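PDB 3WZ4: DotI, which is an inner-membrane component of the Legionella type IVB secretion system, represented here by its periplasmic domain, whose own molecular role is not firmly established. Local coordinates for residues Y24-Y29 with A63-V68. Numbering follows the deposited sequence.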
ATOM      1  N   TYR A  24       0.369  10.138   5.144  1.00 11.64           N
ATOM      2  CA  TYR A  24       0.980  11.315   4.537  1.00 12.24           C
ATOM      3  C   TYR A  24       0.132  12.555   4.810  1.00 12.19           C
ATOM      4  O   TYR A  24      -0.917  12.464   5.448  1.00 11.97           O
ATOM      5  CB  TYR A  24       1.148  11.115   3.031  1.00 12.56           C
ATOM      6  CG  TYR A  24      -0.159  11.065   2.269  1.00 14.94           C
ATOM      7  CD1 TYR A  24      -0.880   9.883   2.158  1.00 15.79           C
ATOM      8  CD2 TYR A  24      -0.673  12.202   1.660  1.00 16.13           C
ATOM      9  CE1 TYR A  24      -2.079   9.836   1.462  1.00 21.58           C
ATOM     10  CE2 TYR A  24      -1.872  12.165   0.963  1.00 14.38           C
ATOM     11  CZ  TYR A  24      -2.568  10.983   0.866  1.00 18.40           C
ATOM     12  OH  TYR A  24      -3.759  10.944   0.173  1.00 20.69           O
ATOM     13  N   ASN A  25       0.585  13.710   4.332  1.00 10.07           N
ATOM     14  CA  ASN A  25      -0.146  14.958   4.550  1.00 12.29           C
ATOM     15  C   ASN A  25       0.155  16.022   3.498  1.00 13.38           C
ATOM     16  O   ASN A  25       1.004  15.822   2.628  1.00 11.71           O
ATOM     17  CB  ASN A  25       0.124  15.511   5.952  1.00 11.01           C
ATOM     18  CG  ASN A  25       1.595  15.776   6.201  1.00 12.05           C
ATOM     19  OD1 ASN A  25       2.179  16.691   5.622  1.00 12.53           O
ATOM     20  ND2 ASN A  25       2.202  14.977   7.076  1.00 11.55           N
ATOM     21  N   PHE A  26      -0.540  17.155   3.594  1.00 12.73           N
ATOM     22  CA  PHE A  26      -0.436  18.216   2.592  1.00 13.71           C
ATOM     23  C   PHE A  26       0.977  18.785   2.464  1.00 12.49           C
ATOM     24  O   PHE A  26       1.316  19.402   1.457  1.00 11.93           O
ATOM     25  CB  PHE A  26      -1.462  19.335   2.852  1.00 16.23           C
ATOM     26  CG  PHE A  26      -1.225  20.112   4.122  1.00 13.29           C
ATOM     27  CD1 PHE A  26      -1.600  19.592   5.350  1.00 11.96           C
ATOM     28  CD2 PHE A  26      -0.645  21.370   4.083  1.00 15.35           C
ATOM     29  CE1 PHE A  26      -1.389  20.307   6.517  1.00 12.48           C
ATOM     30  CE2 PHE A  26      -0.434  22.091   5.249  1.00 15.62           C
ATOM     31  CZ  PHE A  26      -0.805  21.557   6.468  1.00 12.67           C
ATOM     32  N   VAL A  27       1.806  18.559   3.476  1.00 13.41           N
ATOM     33  CA  VAL A  27       3.172  19.070   3.451  1.00 10.45           C
ATOM     34  C   VAL A  27       4.177  18.058   2.899  1.00 12.81           C
ATOM     35  O   VAL A  27       4.948  18.377   1.996  1.00 14.66           O
ATOM     36  CB  VAL A  27       3.629  19.530   4.848  1.00 13.76           C
ATOM     37  CG1 VAL A  27       5.046  20.092   4.786  1.00 13.60           C
ATOM     38  CG2 VAL A  27       2.667  20.561   5.405  1.00 11.89           C
ATOM     39  N   ASN A  28       4.159  16.838   3.430  1.00 13.73           N
ATOM     40  CA  ASN A  28       5.203  15.860   3.114  1.00 15.69           C
ATOM     41  C   ASN A  28       4.884  14.865   1.996  1.00 13.88           C
ATOM     42  O   ASN A  28       5.665  13.949   1.742  1.00 15.48           O
ATOM     43  CB  ASN A  28       5.620  15.093   4.378  1.00 14.08           C
ATOM     44  CG  ASN A  28       4.572  14.088   4.834  1.00 10.61           C
ATOM     45  OD1 ASN A  28       3.563  13.874   4.167  1.00 11.85           O
ATOM     46  ND2 ASN A  28       4.821  13.453   5.974  1.00 11.40           N
ATOM     47  N   TYR A  29       3.754  15.045   1.321  1.00 12.27           N
ATOM     48  CA  TYR A  29       3.270  14.040   0.370  1.00 15.79           C
ATOM     49  C   TYR A  29       4.305  13.573  -0.661  1.00 15.24           C
ATOM     50  O   TYR A  29       4.352  12.394  -1.001  1.00 15.81           O
ATOM     51  CB  TYR A  29       1.991  14.509  -0.330  1.00 14.08           C
ATOM     52  CG  TYR A  29       2.179  15.700  -1.237  1.00 17.81           C
ATOM     53  CD1 TYR A  29       2.044  16.996  -0.753  1.00 14.77           C
ATOM     54  CD2 TYR A  29       2.487  15.530  -2.581  1.00 16.12           C
ATOM     55  CE1 TYR A  29       2.212  18.087  -1.580  1.00 14.26           C
ATOM     56  CE2 TYR A  29       2.658  16.616  -3.415  1.00 19.02           C
ATOM     57  CZ  TYR A  29       2.517  17.892  -2.909  1.00 18.28           C
ATOM     58  OH  TYR A  29       2.686  18.975  -3.737  1.00 26.81           O
ATOM     59  N   ALA A  63      -5.731  20.620  -0.907  1.00 21.61           N
ATOM     60  CA  ALA A  63      -6.713  21.699  -0.861  1.00 22.85           C
ATOM     61  C   ALA A  63      -7.208  21.969   0.558  1.00 20.94           C
ATOM     62  O   ALA A  63      -7.260  23.116   0.999  1.00 21.35           O
ATOM     63  CB  ALA A  63      -7.887  21.391  -1.782  1.00 22.95           C
ATOM     64  N   LYS A  64      -7.575  20.907   1.268  1.00 18.34           N
ATOM     65  CA  LYS A  64      -8.088  21.039   2.626  1.00 20.60           C
ATOM     66  C   LYS A  64      -6.975  20.912   3.663  1.00 18.85           C
ATOM     67  O   LYS A  64      -7.224  20.958   4.868  1.00 17.16           O
ATOM     68  CB  LYS A  64      -9.183  20.001   2.887  1.00 22.67           C
ATOM     69  CG  LYS A  64     -10.388  20.135   1.968  1.00 19.77           C
ATOM     70  CD  LYS A  64     -11.412  19.047   2.239  1.00 30.14           C
ATOM     71  CE  LYS A  64     -12.607  19.178   1.315  1.00 35.26           C
ATOM     72  NZ  LYS A  64     -13.624  18.123   1.567  1.00 46.60           N
ATOM     73  N   LYS A  65      -5.746  20.753   3.182  1.00 18.89           N
ATOM     74  CA  LYS A  65      -4.579  20.669   4.053  1.00 18.29           C
ATOM     75  C   LYS A  65      -4.788  19.674   5.192  1.00 17.19           C
ATOM     76  O   LYS A  65      -4.825  20.049   6.367  1.00 15.25           O
ATOM     77  CB  LYS A  65      -4.215  22.053   4.591  1.00 17.53           C
ATOM     78  CG  LYS A  65      -3.947  23.063   3.489  1.00 16.31           C
ATOM     79  CD  LYS A  65      -3.330  24.340   4.024  1.00 18.63           C
ATOM     80  CE  LYS A  65      -2.874  25.234   2.880  1.00 17.71           C
ATOM     81  NZ  LYS A  65      -2.139  26.437   3.360  1.00 22.93           N
ATOM     82  N   LEU A  66      -4.913  18.403   4.828  1.00 14.11           N
ATOM     83  CA  LEU A  66      -5.209  17.350   5.793  1.00 17.06           C
ATOM     84  C   LEU A  66      -3.987  16.509   6.139  1.00 13.97           C
ATOM     85  O   LEU A  66      -2.959  16.563   5.464  1.00 12.83           O
ATOM     86  CB  LEU A  66      -6.293  16.427   5.241  1.00 16.40           C
ATOM     87  CG  LEU A  66      -7.546  17.098   4.681  1.00 19.94           C
ATOM     88  CD1 LEU A  66      -8.364  16.089   3.901  1.00 17.06           C
ATOM     89  CD2 LEU A  66      -8.368  17.737   5.792  1.00 18.07           C
ATOM     90  N   VAL A  67      -4.121  15.728   7.203  1.00 14.04           N
ATOM     91  CA  VAL A  67      -3.134  14.722   7.551  1.00 10.86           C
ATOM     92  C   VAL A  67      -3.806  13.365   7.434  1.00 14.52           C
ATOM     93  O   VAL A  67      -4.850  13.129   8.044  1.00 17.11           O
ATOM     94  CB  VAL A  67      -2.616  14.909   8.987  1.00 11.50           C
ATOM     95  CG1 VAL A  67      -1.742  13.731   9.392  1.00 11.93           C
ATOM     96  CG2 VAL A  67      -1.851  16.221   9.114  1.00 12.56           C
ATOM     97  N   VAL A  68      -3.223  12.479   6.638  1.00 10.91           N
ATOM     98  CA  VAL A  68      -3.795  11.154   6.444  1.00 12.18           C
ATOM     99  C   VAL A  68      -3.088  10.105   7.292  1.00 12.61           C
ATOM    100  O   VAL A  68      -1.860  10.056   7.343  1.00 12.04           O
ATOM    101  CB  VAL A  68      -3.744  10.731   4.967  1.00 13.80           C
ATOM    102  CG1 VAL A  68      -4.564   9.470   4.753  1.00 14.81           C
ATOM    103  CG2 VAL A  68      -4.256  11.855   4.084  1.00 13.63           C
TER
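A chi1 of 66° sets F26 CG between the backbone N and the carbonyl carbon, and K65, its CG anti to the carbonyl carbon, lays its aliphatic chain across the F26 ring. The two meet just beyond the point where the short, weakly bonded strand 24-25 pairs antiparallel with the start of strand 67-84, in a sheet consistent with the NTF2-like fold of its family. K65 CB lies over the centre of the F26 ring, 3.5 Å from its centroid, in a CH-pi contact, while V27 CG2 lies on the opposite face, toward the rim. Lysine suits this place because its methylenes pack on the ring as its extended chain carries the amine away. K65, with positive phi, is also the C' residue of the Schellman motif ending helix 57-63. V68 CG2 rests over one face of the Y24 ring, 3.9 Å from its centroid, and V61 of the helix touches both residues. Beyond the bridge between N25 and V67, F26 N donates to L66 O at 3.1 Å. N25 suits the strand's end because its side-chain oxygen can accept N-H groups of the turning chain: N25 OD1 takes V27 N at 2.9 Å on an in-plane lone pair, an Asx turn, and N28 N at 3.0 Å from above the carbonyl plane.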